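Local coordinates for glucose-6-phosphate dehydrogenase (PDB 5AQ1), which catalyses the NADP-dependent oxidation of glucose 6-phosphate, the entry step of the pentose phosphate pathway, in Trypanosoma cruzi, at residues 232-236 / 237-241; 499-503 / 504-508. One frame throughout, in Å; residues are numbered along the deposited sequence.

Contact 1 (232-236 / 237-241)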
loop_
_atom_site.group_PDB
_atom_site.type_symbol
_atom_site.label_atom_id
_atom_site.label_comp_id
_atom_site.label_asym_id
_atom_site.label_seq_id
_atom_site.Cartn_x
_atom_site.Cartn_y
_atom_site.Cartn_z
ATOM N N SER B 232 10.629 -4.692 2.493
ATOM C CA SER B 232 10.305 -3.308 2.820
ATOM C C SER B 232 8.803 -3.050 2.667
ATOM O O SER B 232 8.165 -2.493 3.563
ATOM C CB SER B 232 11.093 -2.363 1.916
ATOM O OG SER B 232 10.859 -1.016 2.270
ATOM N N ALA B 233 8.251 -3.481 1.533
ATOM C CA ALA B 233 6.838 -3.278 1.206
ATOM C C ALA B 233 5.874 -4.043 2.118
ATOM O O ALA B 233 4.735 -3.618 2.311
ATOM C CB ALA B 233 6.583 -3.661 -0.246
ATOM N N LEU B 234 6.330 -5.166 2.666
ATOM C CA LEU B 234 5.491 -6.025 3.500
ATOM C C LEU B 234 5.572 -5.729 4.992
ATOM O O LEU B 234 4.807 -6.302 5.764
ATOM C CB LEU B 234 5.879 -7.492 3.296
ATOM C CG LEU B 234 5.688 -8.079 1.900
ATOM C CD1 LEU B 234 6.369 -9.437 1.790
ATOM C CD2 LEU B 234 4.211 -8.188 1.571
ATOM N N TRP B 235 6.476 -4.850 5.411
ATOM C CA TRP B 235 6.859 -4.799 6.828
ATOM C C TRP B 235 6.018 -3.845 7.678
ATOM O O TRP B 235 6.539 -2.932 8.317
ATOM C CB TRP B 235 8.350 -4.473 6.963
ATOM C CG TRP B 235 8.981 -5.199 8.096
ATOM C CD1 TRP B 235 9.014 -4.809 9.403
ATOM C CD2 TRP B 235 9.655 -6.461 8.033
ATOM N NE1 TRP B 235 9.679 -5.746 10.158
ATOM C CE2 TRP B 235 10.084 -6.768 9.341
ATOM C CE3 TRP B 235 9.950 -7.353 6.998
ATOM C CZ2 TRP B 235 10.792 -7.939 9.642
ATOM C CZ3 TRP B 235 10.656 -8.517 7.298
ATOM C CH2 TRP B 235 11.069 -8.798 8.610
ATOM N N ASN B 236 4.710 -4.071 7.691
ATOM C CA ASN B 236 3.791 -3.230 8.453
ATOM C C ASN B 236 2.481 -3.966 8.726
ATOM O O ASN B 236 2.304 -5.101 8.284
ATOM C CB ASN B 236 3.545 -1.918 7.710
ATOM C CG ASN B 236 2.972 -2.136 6.328
ATOM O OD1 ASN B 236 2.019 -2.894 6.160
ATOM N ND2 ASN B 236 3.552 -1.485 5.328
ATOM N N SER B 237 1.568 -3.310 9.437
ATOM C CA SER B 237 0.332 -3.951 9.889
ATOM C C SER B 237 -0.648 -4.321 8.771
ATOM O O SER B 237 -1.594 -5.073 9.015
ATOM C CB SER B 237 -0.381 -3.060 10.908
ATOM O OG SER B 237 -0.970 -1.945 10.276
ATOM N N ASN B 238 -0.438 -3.796 7.565
ATOM C CA ASN B 238 -1.267 -4.167 6.413
ATOM C C ASN B 238 -1.072 -5.615 5.986
ATOM O O ASN B 238 -2.025 -6.267 5.557
ATOM C CB ASN B 238 -0.978 -3.264 5.211
ATOM C CG ASN B 238 -1.286 -1.802 5.485
ATOM O OD1 ASN B 238 -2.013 -1.470 6.424
ATOM N ND2 ASN B 238 -0.751 -0.922 4.647
ATOM N N SER B 239 0.163 -6.101 6.085
ATOM C CA SER B 239 0.514 -7.461 5.660
ATOM C C SER B 239 0.846 -8.407 6.823
ATOM O O SER B 239 0.661 -9.622 6.701
ATOM C CB SER B 239 1.702 -7.415 4.700
ATOM O OG SER B 239 1.369 -6.751 3.496
ATOM N N ILE B 240 1.324 -7.860 7.942
ATOM C CA ILE B 240 1.751 -8.684 9.076
ATOM C C ILE B 240 0.621 -8.850 10.094
ATOM O O ILE B 240 0.028 -7.869 10.550
ATOM C CB ILE B 240 3.001 -8.102 9.765
ATOM C CG1 ILE B 240 4.189 -8.138 8.803
ATOM C CG2 ILE B 240 3.332 -8.886 11.027
ATOM C CD1 ILE B 240 5.414 -7.400 9.295
ATOM N N ALA B 241 0.342 -10.105 10.437
ATOM C CA ALA B 241 -0.700 -10.450 11.400
ATOM C C ALA B 241 -0.143 -10.608 12.810
ATOM O O ALA B 241 -0.811 -10.259 13.780
ATOM C CB ALA B 241 -1.389 -11.739 10.976
HETATM O O HOH W 1 2.468 -4.364 3.826
#
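Ile240 lays its terminal methyl over one face of the Trp235 indole, with CD1 4.4 Å from Trp235 CG. CG1 stands anti to the carbonyl carbon (chi1 -65°), an orientation that carries the methyl back across the turn toward the tryptophan. A branched aliphatic chain suits this place, because it also meets Ile378 and Phe380 of strand 373-380; the indole spends its N-H on Leu281 O.

Leu234 CD2 lies alongside the Ser239 hydroxyl, 3.7 Å from Ser239 OG. Leu234 also packs on Ala233 of a second subunit, so this bend helps to form a subunit interface.

Asn236 holds the chain reversal through its backbone and side-chain oxygens. Its OD1 accepts Asn238 N at 3.0 Å, closing an Asx turn. CG sits between the backbone N and the carbonyl carbon (chi1 59°), which holds the amide over the following peptides. The backbone oxygen is gripped twice: Ile240 N, at 2.9 Å from Asn236 O, approaches nearly in line with the carbonyl bond, whereas Ser239 N, at 3.2 Å from the same oxygen, comes from above the carbonyl plane. One water bridges three groups, donating to Ala233 O and to Asn236 OD1 (2.8 Å) while accepting from Ser239 OG.

Asparagine fits here because its amide oxygen can serve a backbone N-H and a water together. Lys381 and Arg355 of the same chain hold carbonyls of the turn as well. The chemistry thus implies a turn shaped by local polar bonds, which delivers Ile240 to the start of strand 240-248 with its side chain already packed.

Contact 2 (499-503 / 504-508)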
loop_
_atom_site.group_PDB
_atom_site.type_symbol
_atom_site.label_atom_id
_atom_site.label_comp_id
_atom_site.label_asym_id
_atom_site.label_seq_id
_atom_site.Cartn_x
_atom_site.Cartn_y
_atom_site.Cartn_z
ATOM N N GLU B 499 -2.139 -21.694 24.922
ATOM C CA GLU B 499 -3.461 -21.097 24.776
ATOM C C GLU B 499 -3.357 -19.572 24.736
ATOM O O GLU B 499 -4.044 -18.923 23.951
ATOM C CB GLU B 499 -4.388 -21.554 25.909
ATOM C CG GLU B 499 -5.818 -21.024 25.830
ATOM C CD GLU B 499 -6.492 -21.275 24.487
ATOM O OE1 GLU B 499 -6.174 -22.284 23.817
ATOM O OE2 GLU B 499 -7.352 -20.456 24.102
ATOM N N PHE B 500 -2.487 -19.011 25.572
ATOM C CA PHE B 500 -2.228 -17.571 25.558
ATOM C C PHE B 500 -1.684 -17.112 24.203
ATOM O O PHE B 500 -2.089 -16.069 23.694
ATOM C CB PHE B 500 -1.254 -17.182 26.673
ATOM C CG PHE B 500 -0.883 -15.726 26.672
ATOM C CD1 PHE B 500 -1.789 -14.767 27.099
ATOM C CD2 PHE B 500 0.372 -15.313 26.240
ATOM C CE1 PHE B 500 -1.452 -13.421 27.097
ATOM C CE2 PHE B 500 0.715 -13.971 26.237
ATOM C CZ PHE B 500 -0.198 -13.023 26.666
ATOM N N ILE B 501 -0.770 -17.894 23.632
ATOM C CA ILE B 501 -0.205 -17.589 22.318
ATOM C C ILE B 501 -1.290 -17.624 21.243
ATOM O O ILE B 501 -1.344 -16.742 20.385
ATOM C CB ILE B 501 0.948 -18.555 21.954
ATOM C CG1 ILE B 501 2.171 -18.256 22.826
ATOM C CG2 ILE B 501 1.332 -18.424 20.483
ATOM C CD1 ILE B 501 3.240 -19.329 22.802
ATOM N N ARG B 502 -2.154 -18.635 21.302
ATOM C CA ARG B 502 -3.202 -18.809 20.302
ATOM C C ARG B 502 -4.178 -17.632 20.292
ATOM O O ARG B 502 -4.450 -17.071 19.231
ATOM C CB ARG B 502 -3.960 -20.119 20.531
ATOM C CG ARG B 502 -4.854 -20.527 19.367
ATOM C CD ARG B 502 -5.853 -21.606 19.763
ATOM N NE ARG B 502 -6.760 -21.149 20.815
ATOM C CZ ARG B 502 -7.772 -20.297 20.637
ATOM N NH1 ARG B 502 -8.044 -19.788 19.437
ATOM N NH2 ARG B 502 -8.527 -19.950 21.674
ATOM N N ILE B 503 -4.688 -17.247 21.463
ATOM C CA ILE B 503 -5.647 -16.141 21.537
ATOM C C ILE B 503 -4.983 -14.797 21.245
ATOM O O ILE B 503 -5.656 -13.844 20.859
ATOM C CB ILE B 503 -6.396 -16.052 22.893
ATOM C CG1 ILE B 503 -5.479 -15.577 24.028
ATOM C CG2 ILE B 503 -7.059 -17.376 23.243
ATOM C CD1 ILE B 503 -6.095 -14.470 24.860
ATOM N N SER B 504 -3.667 -14.723 21.444
ATOM C CA SER B 504 -2.902 -13.521 21.125
ATOM C C SER B 504 -2.814 -13.261 19.617
ATOM O O SER B 504 -2.528 -12.136 19.206
ATOM C CB SER B 504 -1.491 -13.599 21.715
ATOM O OG SER B 504 -1.517 -13.566 23.130
ATOM N N GLY B 505 -3.036 -14.292 18.801
ATOM C CA GLY B 505 -3.131 -14.120 17.353
ATOM C C GLY B 505 -2.117 -14.869 16.507
ATOM O O GLY B 505 -2.114 -14.719 15.290
ATOM N N TYR B 506 -1.247 -15.660 17.127
ATOM C CA TYR B 506 -0.338 -16.513 16.368
ATOM C C TYR B 506 -1.010 -17.859 16.079
ATOM O O TYR B 506 -1.287 -18.626 17.000
ATOM C CB TYR B 506 0.978 -16.732 17.119
ATOM C CG TYR B 506 1.969 -17.544 16.325
ATOM C CD1 TYR B 506 2.794 -16.945 15.380
ATOM C CD2 TYR B 506 2.061 -18.922 16.498
ATOM C CE1 TYR B 506 3.694 -17.694 14.641
ATOM C CE2 TYR B 506 2.953 -19.680 15.763
ATOM C CZ TYR B 506 3.768 -19.065 14.836
ATOM O OH TYR B 506 4.654 -19.833 14.112
ATOM N N LYS B 507 -1.282 -18.127 14.803
ATOM C CA LYS B 507 -1.880 -19.396 14.386
ATOM C C LYS B 507 -0.785 -20.415 14.167
ATOM O O LYS B 507 -0.045 -20.344 13.187
ATOM C CB LYS B 507 -2.720 -19.233 13.115
ATOM C CG LYS B 507 -4.172 -18.885 13.400
ATOM C CD LYS B 507 -4.893 -18.346 12.175
ATOM C CE LYS B 507 -5.369 -19.453 11.249
ATOM N NZ LYS B 507 -6.196 -18.895 10.143
ATOM N N THR B 508 -0.685 -21.359 15.094
ATOM C CA THR B 508 0.366 -22.362 15.057
ATOM C C THR B 508 -0.011 -23.467 14.064
ATOM O O THR B 508 -1.067 -24.096 14.190
ATOM C CB THR B 508 0.663 -22.911 16.476
ATOM O OG1 THR B 508 1.958 -23.519 16.500
ATOM C CG2 THR B 508 -0.398 -23.915 16.948
#
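Phe500 meets Ser504 one helical turn on, through both its backbone and its ring. Its carbonyl oxygen takes two bonds from the serine: Ser504 N lies 3.1 Å from Phe500 O, and Ser504 OG donates to that oxygen at 2.6 Å, the two arriving from opposite faces of the carbonyl plane. The hydroxyl oxygen also stands 3.7 Å above the centre of the Phe500 ring. Serine suits the place because its short side chain, with OG anti to the carbonyl carbon (chi1 -67°), folds back on the helix; Arg348 of strand 344-349 gives the same oxygen a further hydrogen bond.

Ile501 points into the sheet, touching Val346, Ile362 and Gln244, and its CG2 lies 3.8 Å from Tyr506 CB. The two side chains run side by side in the same direction, and the tyrosine continues to Glu395, which binds its hydroxyl. Ile501 O accepts a weak bond from Tyr506 N at 3.4 Å.

Arg502 faces solvent and returns to Glu499, gripping the carboxylate side-on: NE meets Glu499 OE1 at 3.3 Å in the guanidinium plane, and Arg502 NH2 forms a salt bridge with Glu499 OE2 at 2.7 Å. Its backbone oxygen takes Gly505 N at 3.1 Å, from well above the carbonyl plane.

Ile503 completes the segment. Beyond it the helix ends in a Schellman motif, made by the weak Tyr506 N to Ile501 O bond and by Gly505 N to Arg502 O; Gly505 has a positive phi (120°) that would press a CB against the preceding carbonyl oxygen. The chemistry implies a capped end: Phe500 O, Ile501 O and Arg502 O are paired with N-H groups of the outgoing chain, which turns away carrying Tyr506 onto the mixed sheet beside Ile501.

Contacts 1 and 2 lie in series along the chain, on the same side of its centre, with centres about 19 Å apart and nearest atoms about 5 Å apart, not touching. Contact 1 leads into the mixed sheet of the C-terminal domain and contact 2 packs on it: Tyr506 rests on Cys242 and Gln244 of strand 240-248. Gln379 serves both, by backbone bonding to Ala241 and by its side chain to Lys507 N. None of their residues lines the glucose 6-phosphate pocket; the nearest pocket residue in sequence is Glu249, just past strand 240-248, while Lys367 follows the neighbouring strand 361-366 and Arg372 precedes strand 373-380.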